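Local coordinates for protein bitiscetin (Bitis arietans, PDB 1JWI) that binds von Willebrand factor and induces its interaction, through the A1 domain, with platelet GPIbalpha, so that platelets aggregate, at residues F62-W67 with E119-I124; G69-S74 with T98-L103; V94-K99 with D114-E119. One frame throughout, in Å; residues are numbered along the deposited sequence.

Contact 1. Residues F62-W67 with E119-I124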
loop_
_atom_site.group_PDB
_atom_site.type_symbol
_atom_site.label_atom_id
_atom_site.label_comp_id
_atom_site.label_asym_id
_atom_site.label_seq_id
_atom_site.Cartn_x
_atom_site.Cartn_y
_atom_site.Cartn_z
ATOM N N PHE A 62 23.144 2.527 7.143
ATOM C CA PHE A 62 21.808 2.166 6.675
ATOM C C PHE A 62 20.930 3.419 6.545
ATOM O O PHE A 62 20.221 3.781 7.482
ATOM C CB PHE A 62 21.134 1.189 7.658
ATOM C CG PHE A 62 21.898 -0.098 7.889
ATOM C CD1 PHE A 62 23.128 -0.090 8.548
ATOM C CD2 PHE A 62 21.367 -1.320 7.477
ATOM C CE1 PHE A 62 23.818 -1.280 8.797
ATOM C CE2 PHE A 62 22.050 -2.518 7.721
ATOM C CZ PHE A 62 23.281 -2.496 8.385
ATOM N N VAL A 63 20.977 4.076 5.390
ATOM C CA VAL A 63 20.174 5.276 5.178
ATOM C C VAL A 63 19.176 5.146 4.031
ATOM O O VAL A 63 18.235 5.922 3.931
ATOM C CB VAL A 63 21.062 6.494 4.888
ATOM C CG1 VAL A 63 21.945 6.781 6.084
ATOM C CG2 VAL A 63 21.904 6.236 3.651
ATOM N N TYR A 64 19.386 4.168 3.161
ATOM C CA TYR A 64 18.491 3.975 2.027
ATOM C C TYR A 64 17.905 2.578 2.012
ATOM O O TYR A 64 18.493 1.647 2.557
ATOM C CB TYR A 64 19.237 4.150 0.702
ATOM C CG TYR A 64 19.807 5.517 0.421
ATOM C CD1 TYR A 64 18.978 6.608 0.176
ATOM C CD2 TYR A 64 21.188 5.706 0.339
ATOM C CE1 TYR A 64 19.511 7.859 -0.147
ATOM C CE2 TYR A 64 21.728 6.947 0.019
ATOM C CZ TYR A 64 20.885 8.018 -0.225
ATOM O OH TYR A 64 21.418 9.246 -0.547
ATOM N N ASP A 65 16.739 2.443 1.388
ATOM C CA ASP A 65 16.136 1.135 1.217
ATOM C C ASP A 65 16.812 0.674 -0.079
ATOM O O ASP A 65 17.471 1.471 -0.754
ATOM C CB ASP A 65 14.621 1.238 1.006
ATOM C CG ASP A 65 13.894 1.822 2.215
ATOM O OD1 ASP A 65 13.546 3.019 2.182
ATOM O OD2 ASP A 65 13.678 1.090 3.195
ATOM N N ALA A 66 16.666 -0.595 -0.433
ATOM C CA ALA A 66 17.274 -1.089 -1.664
ATOM C C ALA A 66 16.242 -1.832 -2.509
ATOM O O ALA A 66 15.577 -2.747 -2.025
ATOM C CB ALA A 66 18.450 -2.001 -1.338
ATOM N N TRP A 67 16.095 -1.418 -3.764
ATOM C CA TRP A 67 15.147 -2.037 -4.690
ATOM C C TRP A 67 15.395 -3.510 -4.986
ATOM O O TRP A 67 16.542 -3.929 -5.187
ATOM C CB TRP A 67 15.170 -1.320 -6.053
ATOM C CG TRP A 67 14.628 0.074 -6.076
ATOM C CD1 TRP A 67 15.219 1.172 -6.636
ATOM C CD2 TRP A 67 13.356 0.510 -5.584
ATOM N NE1 TRP A 67 14.391 2.263 -6.526
ATOM C CE2 TRP A 67 13.241 1.885 -5.885
ATOM C CE3 TRP A 67 12.300 -0.130 -4.922
ATOM C CZ2 TRP A 67 12.110 2.636 -5.544
ATOM C CZ3 TRP A 67 11.174 0.620 -4.582
ATOM C CH2 TRP A 67 11.090 1.985 -4.895
ATOM N N GLU A 119 10.812 6.788 -6.256
ATOM C CA GLU A 119 11.846 7.130 -5.280
ATOM C C GLU A 119 13.204 6.621 -5.768
ATOM O O GLU A 119 13.287 5.551 -6.368
ATOM C CB GLU A 119 11.502 6.478 -3.938
ATOM C CG GLU A 119 12.315 6.951 -2.748
ATOM C CD GLU A 119 11.942 6.216 -1.467
ATOM O OE1 GLU A 119 12.407 5.073 -1.270
ATOM O OE2 GLU A 119 11.175 6.782 -0.658
ATOM N N LYS A 120 14.268 7.376 -5.511
ATOM C CA LYS A 120 15.601 6.954 -5.943
ATOM C C LYS A 120 16.347 6.207 -4.835
ATOM O O LYS A 120 16.648 6.769 -3.781
ATOM C CB LYS A 120 16.421 8.161 -6.410
ATOM C CG LYS A 120 15.875 8.814 -7.674
ATOM C CD LYS A 120 16.748 9.964 -8.149
ATOM C CE LYS A 120 16.066 10.733 -9.270
ATOM N NZ LYS A 120 15.668 9.852 -10.408
ATOM N N ASN A 121 16.643 4.936 -5.086
ATOM C CA ASN A 121 17.337 4.103 -4.109
ATOM C C ASN A 121 18.380 3.227 -4.770
ATOM O O ASN A 121 18.353 3.021 -5.984
ATOM C CB ASN A 121 16.356 3.155 -3.409
ATOM C CG ASN A 121 15.348 3.873 -2.549
ATOM O OD1 ASN A 121 15.712 4.647 -1.667
ATOM N ND2 ASN A 121 14.065 3.606 -2.790
ATOM N N PRO A 122 19.330 2.711 -3.978
ATOM C CA PRO A 122 20.326 1.841 -4.597
ATOM C C PRO A 122 19.540 0.571 -4.933
ATOM O O PRO A 122 18.376 0.431 -4.528
ATOM C CB PRO A 122 21.356 1.638 -3.480
ATOM C CG PRO A 122 20.560 1.804 -2.233
ATOM C CD PRO A 122 19.662 2.974 -2.569
ATOM N N PHE A 123 20.149 -0.352 -5.661
ATOM C CA PHE A 123 19.431 -1.561 -6.037
ATOM C C PHE A 123 20.329 -2.772 -6.195
ATOM O O PHE A 123 21.555 -2.665 -6.175
ATOM C CB PHE A 123 18.646 -1.330 -7.329
ATOM C CG PHE A 123 19.484 -0.824 -8.463
ATOM C CD1 PHE A 123 19.844 0.517 -8.536
ATOM C CD2 PHE A 123 19.917 -1.691 -9.460
ATOM C CE1 PHE A 123 20.623 0.990 -9.590
ATOM C CE2 PHE A 123 20.697 -1.227 -10.520
ATOM C CZ PHE A 123 21.052 0.120 -10.582
ATOM N N ILE A 124 19.699 -3.925 -6.356
ATOM C CA ILE A 124 20.426 -5.171 -6.479
ATOM C C ILE A 124 20.017 -5.967 -7.705
ATOM O O ILE A 124 18.840 -6.288 -7.889
ATOM C CB ILE A 124 20.206 -6.041 -5.227
ATOM C CG1 ILE A 124 20.855 -7.411 -5.424
ATOM C CG2 ILE A 124 18.715 -6.188 -4.957
ATOM C CD1 ILE A 124 20.553 -8.387 -4.321
HETATM O O HOH W 1 15.605 5.144 0.763
#

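Contact 2. Residues G69-S74 with T98-L103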
loop_
_atom_site.group_PDB
_atom_site.type_symbol
_atom_site.label_atom_id
_atom_site.label_comp_id
_atom_site.label_asym_id
_atom_site.label_seq_id
_atom_site.Cartn_x
_atom_site.Cartn_y
_atom_site.Cartn_z
ATOM N N GLY A 69 13.282 -6.909 -7.233
ATOM C CA GLY A 69 12.368 -7.028 -8.364
ATOM C C GLY A 69 10.881 -7.268 -8.199
ATOM O O GLY A 69 10.237 -7.695 -9.149
ATOM N N LEU A 70 10.320 -6.978 -7.034
ATOM C CA LEU A 70 8.899 -7.213 -6.809
ATOM C C LEU A 70 8.043 -5.962 -7.015
ATOM O O LEU A 70 8.413 -4.877 -6.562
ATOM C CB LEU A 70 8.704 -7.744 -5.392
ATOM C CG LEU A 70 7.320 -8.277 -5.048
ATOM C CD1 LEU A 70 7.016 -9.510 -5.892
ATOM C CD2 LEU A 70 7.280 -8.620 -3.561
ATOM N N ARG A 71 6.905 -6.118 -7.697
ATOM C CA ARG A 71 5.992 -5.002 -7.950
ATOM C C ARG A 71 4.513 -5.410 -7.923
ATOM O O ARG A 71 4.153 -6.520 -8.328
ATOM C CB ARG A 71 6.289 -4.346 -9.306
ATOM C CG ARG A 71 5.429 -3.104 -9.577
ATOM C CD ARG A 71 5.866 -2.315 -10.817
ATOM N NE ARG A 71 5.594 -3.016 -12.069
ATOM C CZ ARG A 71 5.811 -2.503 -13.279
ATOM N NH1 ARG A 71 6.304 -1.279 -13.408
ATOM N NH2 ARG A 71 5.533 -3.214 -14.364
ATOM N N ASP A 72 3.672 -4.504 -7.431
ATOM C CA ASP A 72 2.229 -4.730 -7.385
ATOM C C ASP A 72 1.732 -4.340 -8.777
ATOM O O ASP A 72 1.724 -3.165 -9.128
ATOM C CB ASP A 72 1.582 -3.838 -6.317
ATOM C CG ASP A 72 0.051 -3.879 -6.356
ATOM O OD1 ASP A 72 -0.583 -3.121 -5.593
ATOM O OD2 ASP A 72 -0.518 -4.663 -7.144
ATOM N N GLU A 73 1.324 -5.327 -9.564
ATOM C CA GLU A 73 0.872 -5.079 -10.929
ATOM C C GLU A 73 -0.578 -4.634 -11.126
ATOM O O GLU A 73 -1.025 -4.494 -12.267
ATOM C CB GLU A 73 1.129 -6.323 -11.784
ATOM C CG GLU A 73 1.926 -6.050 -13.042
ATOM C CD GLU A 73 3.320 -5.547 -12.741
ATOM O OE1 GLU A 73 4.073 -6.265 -12.047
ATOM O OE2 GLU A 73 3.662 -4.434 -13.197
ATOM N N SER A 74 -1.327 -4.413 -10.051
ATOM C CA SER A 74 -2.712 -3.977 -10.226
ATOM C C SER A 74 -2.740 -2.633 -10.954
ATOM O O SER A 74 -1.827 -1.825 -10.811
ATOM C CB SER A 74 -3.442 -3.903 -8.874
ATOM O OG SER A 74 -2.688 -3.225 -7.890
ATOM N N THR A 98 2.176 3.239 -3.401
ATOM C CA THR A 98 3.416 2.523 -3.112
ATOM C C THR A 98 3.266 1.130 -3.728
ATOM O O THR A 98 2.739 0.217 -3.090
ATOM C CB THR A 98 3.629 2.410 -1.580
ATOM O OG1 THR A 98 2.407 1.974 -0.957
ATOM C CG2 THR A 98 4.044 3.760 -0.997
ATOM N N LYS A 99 3.728 0.968 -4.966
ATOM C CA LYS A 99 3.566 -0.309 -5.658
ATOM C C LYS A 99 4.838 -1.099 -5.937
ATOM O O LYS A 99 4.772 -2.211 -6.458
ATOM C CB LYS A 99 2.791 -0.070 -6.962
ATOM C CG LYS A 99 1.483 0.680 -6.708
ATOM C CD LYS A 99 0.752 1.059 -7.973
ATOM C CE LYS A 99 -0.033 -0.105 -8.537
ATOM N NZ LYS A 99 -0.803 0.342 -9.724
ATOM N N CYS A 100 5.983 -0.528 -5.583
ATOM C CA CYS A 100 7.274 -1.181 -5.780
ATOM C C CYS A 100 7.850 -1.583 -4.419
ATOM O O CYS A 100 7.642 -0.887 -3.420
ATOM C CB CYS A 100 8.244 -0.239 -6.510
ATOM S SG CYS A 100 7.815 -0.014 -8.269
ATOM N N PHE A 101 8.584 -2.692 -4.384
ATOM C CA PHE A 101 9.159 -3.182 -3.135
ATOM C C PHE A 101 10.674 -3.142 -3.035
ATOM O O PHE A 101 11.389 -3.271 -4.030
ATOM C CB PHE A 101 8.677 -4.607 -2.855
ATOM C CG PHE A 101 7.207 -4.694 -2.549
ATOM C CD1 PHE A 101 6.264 -4.618 -3.576
ATOM C CD2 PHE A 101 6.757 -4.825 -1.231
ATOM C CE1 PHE A 101 4.891 -4.669 -3.295
ATOM C CE2 PHE A 101 5.391 -4.875 -0.937
ATOM C CZ PHE A 101 4.458 -4.797 -1.966
ATOM N N GLY A 102 11.150 -2.972 -1.803
ATOM C CA GLY A 102 12.574 -2.921 -1.558
ATOM C C GLY A 102 12.906 -3.468 -0.184
ATOM O O GLY A 102 12.011 -3.714 0.634
ATOM N N LEU A 103 14.196 -3.685 0.061
ATOM C CA LEU A 103 14.645 -4.178 1.355
ATOM C C LEU A 103 14.514 -3.013 2.343
ATOM O O LEU A 103 15.056 -1.934 2.116
ATOM C CB LEU A 103 16.099 -4.651 1.257
ATOM C CG LEU A 103 16.355 -5.779 0.247
ATOM C CD1 LEU A 103 17.820 -6.182 0.271
ATOM C CD2 LEU A 103 15.467 -6.968 0.590
HETATM O O HOH W 2 0.117 -1.393 -3.812
#

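Contact 3. Residues V94-K99 with D114-E119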
loop_
_atom_site.group_PDB
_atom_site.type_symbol
_atom_site.label_atom_id
_atom_site.label_comp_id
_atom_site.label_asym_id
_atom_site.label_seq_id
_atom_site.Cartn_x
_atom_site.Cartn_y
_atom_site.Cartn_z
ATOM N N VAL A 94 -5.485 8.247 -3.922
ATOM C CA VAL A 94 -4.394 7.867 -3.023
ATOM C C VAL A 94 -3.303 8.947 -3.072
ATOM O O VAL A 94 -2.861 9.342 -4.156
ATOM C CB VAL A 94 -3.794 6.490 -3.423
ATOM C CG1 VAL A 94 -2.557 6.195 -2.585
ATOM C CG2 VAL A 94 -4.829 5.378 -3.197
ATOM N N ASP A 95 -2.890 9.420 -1.897
ATOM C CA ASP A 95 -1.879 10.475 -1.786
ATOM C C ASP A 95 -0.595 10.115 -2.531
ATOM O O ASP A 95 -0.175 10.830 -3.440
ATOM C CB ASP A 95 -1.556 10.746 -0.316
ATOM C CG ASP A 95 -0.706 11.990 -0.121
ATOM O OD1 ASP A 95 0.001 12.067 0.909
ATOM O OD2 ASP A 95 -0.751 12.896 -0.987
ATOM N N GLU A 96 0.022 9.000 -2.146
ATOM C CA GLU A 96 1.247 8.551 -2.798
ATOM C C GLU A 96 1.219 7.022 -2.905
ATOM O O GLU A 96 1.499 6.320 -1.932
ATOM C CB GLU A 96 2.467 8.998 -1.987
ATOM C CG GLU A 96 3.774 8.983 -2.768
ATOM C CD GLU A 96 4.962 9.400 -1.922
ATOM O OE1 GLU A 96 6.027 9.702 -2.503
ATOM O OE2 GLU A 96 4.838 9.417 -0.675
ATOM N N PRO A 97 0.854 6.489 -4.083
ATOM C CA PRO A 97 0.804 5.037 -4.271
ATOM C C PRO A 97 2.170 4.405 -4.038
ATOM O O PRO A 97 3.196 4.966 -4.429
ATOM C CB PRO A 97 0.348 4.892 -5.722
ATOM C CG PRO A 97 -0.518 6.118 -5.919
ATOM C CD PRO A 97 0.322 7.190 -5.265
ATOM N N THR A 98 2.176 3.239 -3.401
ATOM C CA THR A 98 3.416 2.523 -3.112
ATOM C C THR A 98 3.266 1.130 -3.728
ATOM O O THR A 98 2.739 0.217 -3.090
ATOM C CB THR A 98 3.629 2.410 -1.580
ATOM O OG1 THR A 98 2.407 1.974 -0.957
ATOM C CG2 THR A 98 4.044 3.760 -0.997
ATOM N N LYS A 99 3.728 0.968 -4.966
ATOM C CA LYS A 99 3.566 -0.309 -5.658
ATOM C C LYS A 99 4.838 -1.099 -5.937
ATOM O O LYS A 99 4.772 -2.211 -6.458
ATOM C CB LYS A 99 2.791 -0.070 -6.962
ATOM C CG LYS A 99 1.483 0.680 -6.708
ATOM C CD LYS A 99 0.752 1.059 -7.973
ATOM C CE LYS A 99 -0.033 -0.105 -8.537
ATOM N NZ LYS A 99 -0.803 0.342 -9.724
ATOM N N ASP A 114 6.772 -1.730 0.978
ATOM C CA ASP A 114 6.224 -1.086 -0.216
ATOM C C ASP A 114 6.660 0.372 -0.247
ATOM O O ASP A 114 6.546 1.079 0.750
ATOM C CB ASP A 114 4.695 -1.172 -0.225
ATOM C CG ASP A 114 4.073 -0.569 1.013
ATOM O OD1 ASP A 114 3.250 0.365 0.872
ATOM O OD2 ASP A 114 4.409 -1.023 2.124
ATOM N N LEU A 115 7.142 0.820 -1.402
ATOM C CA LEU A 115 7.643 2.183 -1.563
ATOM C C LEU A 115 7.191 2.840 -2.861
ATOM O O LEU A 115 6.736 2.167 -3.783
ATOM C CB LEU A 115 9.175 2.160 -1.553
ATOM C CG LEU A 115 9.868 1.559 -0.329
ATOM C CD1 LEU A 115 11.310 1.190 -0.669
ATOM C CD2 LEU A 115 9.811 2.567 0.804
ATOM N N PRO A 116 7.318 4.176 -2.948
ATOM C CA PRO A 116 6.922 4.892 -4.166
ATOM C C PRO A 116 7.898 4.461 -5.257
ATOM O O PRO A 116 9.107 4.576 -5.081
ATOM C CB PRO A 116 7.111 6.363 -3.786
ATOM C CG PRO A 116 6.937 6.362 -2.290
ATOM C CD PRO A 116 7.694 5.122 -1.885
ATOM N N CYS A 117 7.380 3.964 -6.372
ATOM C CA CYS A 117 8.228 3.507 -7.464
ATOM C C CYS A 117 9.143 4.598 -8.017
ATOM O O CYS A 117 10.179 4.300 -8.609
ATOM C CB CYS A 117 7.371 2.965 -8.600
ATOM S SG CYS A 117 6.421 1.455 -8.235
ATOM N N GLY A 118 8.762 5.858 -7.823
ATOM C CA GLY A 118 9.563 6.961 -8.328
ATOM C C GLY A 118 10.677 7.435 -7.409
ATOM O O GLY A 118 11.405 8.375 -7.741
ATOM N N GLU A 119 10.812 6.788 -6.256
ATOM C CA GLU A 119 11.846 7.130 -5.280
ATOM C C GLU A 119 13.204 6.621 -5.768
ATOM O O GLU A 119 13.287 5.551 -6.368
ATOM C CB GLU A 119 11.502 6.478 -3.938
ATOM C CG GLU A 119 12.315 6.951 -2.748
ATOM C CD GLU A 119 11.942 6.216 -1.467
ATOM O OE1 GLU A 119 12.407 5.073 -1.270
ATOM O OE2 GLU A 119 11.175 6.782 -0.658
HETATM O O HOH W 3 4.400 3.639 -6.549
#

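Contact 1. Residues F62-W67 with E119-I124
Asn121 packs on one face of the Trp67 indole, its amide plane inclined 65° to the ring: CB of Asn121 lies over the five-membered ring, 4.0 Å from its centroid, in a CH-pi contact, while Asn121 ND2 stands above the same indole, 3.5 Å from Trp67 CZ2 and offset toward the rim. At the indole edge, in its plane, the carbonyl oxygen of Glu119 comes 3.2 Å from CZ2 of Trp67. The large flat ring thus accepts a methylene on its face and a carbonyl at its positive rim. Beside it, Trp67 N donates to Pro122 O (3.0 Å), and a weak bond from Ile124 N returns to Trp67 O. Pro122, which has no N-H to satisfy, sets CD against Tyr64 CB at 3.5 Å.

The asparagine is itself held by its own segment. Its ND2 gives a nearly straight, in-plane bond to OE1 of Glu119 (2.7 Å), on the anti side of that carboxylate, which fixes the rotation of the amide. A water accepts from Asp65 N and probably donates to Asn121 OD1. Asp65 turns OD2 to the backbone N of Val105, and Trp67 NE1 is held by Gly23 O.

Around this core, Trp25 meets the Trp67 ring edge-to-face, Phe123 reaches helix 25-34 and Phe19, Ile124 packs on helix 45-58, and Leu115 of strand 112-115 touches both Asp65 and Trp67.

Contact 2. Residues G69-S74 with T98-L103
The small antiparallel sheet of the C-type lectin fold places strand 70-72 beside strand 100-103, with Arg71 and Cys100 as a non-hydrogen-bonded pair. Flanking that pair are two backbone bonds, Phe101 N to Leu70 O at 3.1 Å and Asp72 N to Lys99 O at 2.7 Å.

Leu70 lays its CD2 methyl over one face of the Phe101 ring, toward the rim and 4.1 Å from Phe101 CG, a fit of branched and flat apolar groups suited to a buried place. On the face of the sheet that Arg71 and Cys100 share, the aliphatic CD of Arg71 lies alongside Cys100 SG (3.9 Å), the sulfur bonded to Cys117.

Next to the pair, the Lys99 chain bends at chi3 (80°), which brings NZ to Ser74 O at 2.6 Å; Thr76 O is a second acceptor. Asp72 OD2 takes both Ser74 N (3.0 Å) and Ser74 OG (2.7 Å) from one face of its carboxylate, while OD1 is bridged by water to Thr98 O.

Leu70, Arg71 and Asp72 also pair with a strand of the other subunit, extending the sheet into the partner chain. Where strand 70-72 ends, the bond from Ser74 N back to Asp72 OD2 makes an Asx turn, with Ser74 OG adding a second bond.

Contact 3. Residues V94-K99 with D114-E119
Thr98 and Asp114 make the polar link between the two segments: the threonine hydroxyl OG1 donates to Asp114 OD1 at 2.6 Å, using the anti lone pair of that oxygen. Asp114 holds CG between its backbone N and carbonyl carbon (chi1 57°), and Thr98 OG1 takes the equivalent position (chi1 47°), an arrangement that lets both short side chains meet close to the main chain. Asp114 OD1 also bonds a polar side chain of the other subunit, so this carboxylate oxygen serves the fold and the interface together.

Backbone and water contacts lie alongside. Thr98 CA approaches Leu115 O at 3.4 Å in a CA-H...O contact. One water ties three main-chain atoms, donating to Pro97 O (2.8 Å) and accepting from Lys99 N and from Cys117 N, the last at 3.0 Å. It therefore supplies partners to two N-H groups and a carbonyl that do not bond one another directly.

The van der Waals contacts are modest. Thr98 CG2 touches Pro116 CD at 4.0 Å, so the threonine offers a methyl as well as a hydroxyl. Glu96, its chain extended, sets CG and CD beside Pro116 CG and brings OE1 to 3.5 Å from that same Pro116 CG, crossing at the CB-CG side of the proline. Lys99 CB lies 4.1 Å from Cys117 SG, beside the disulfide to Cys100.

Pro116 opens a type I turn closed by Glu119 N bonding Pro116 O. The contact thus joins loop 94-99 to the end of strand 112-115 by one hydroxyl-carboxylate bond, and to the turn that follows by a shared water and packing on Pro116 and Cys117, as befits a partly hydrated surface.

Contact 1 is buried, contact 2 partly so, and contact 3 lies at the surface. The first two both use strand 66-72: contact 1 bridges it to strand 121-126 of the larger sheet, contact 2 pairs it with strand 100-103 in the smaller one. Contacts 2 and 3 share Thr98 and Lys99 and are bound covalently by the Cys100-Cys117 disulfide, while Glu119 belongs to contacts 1 and 3. Trp67 packs against Cys100 and Pro116, joining all three. An indole packed on by an asparagine, with a backbone bridge, marks the interior, main-chain pairing the sheet, and a hydroxyl-carboxylate bond with shared water the surface; contacts 2 and 3 both reach the other subunit, contact 1 does not.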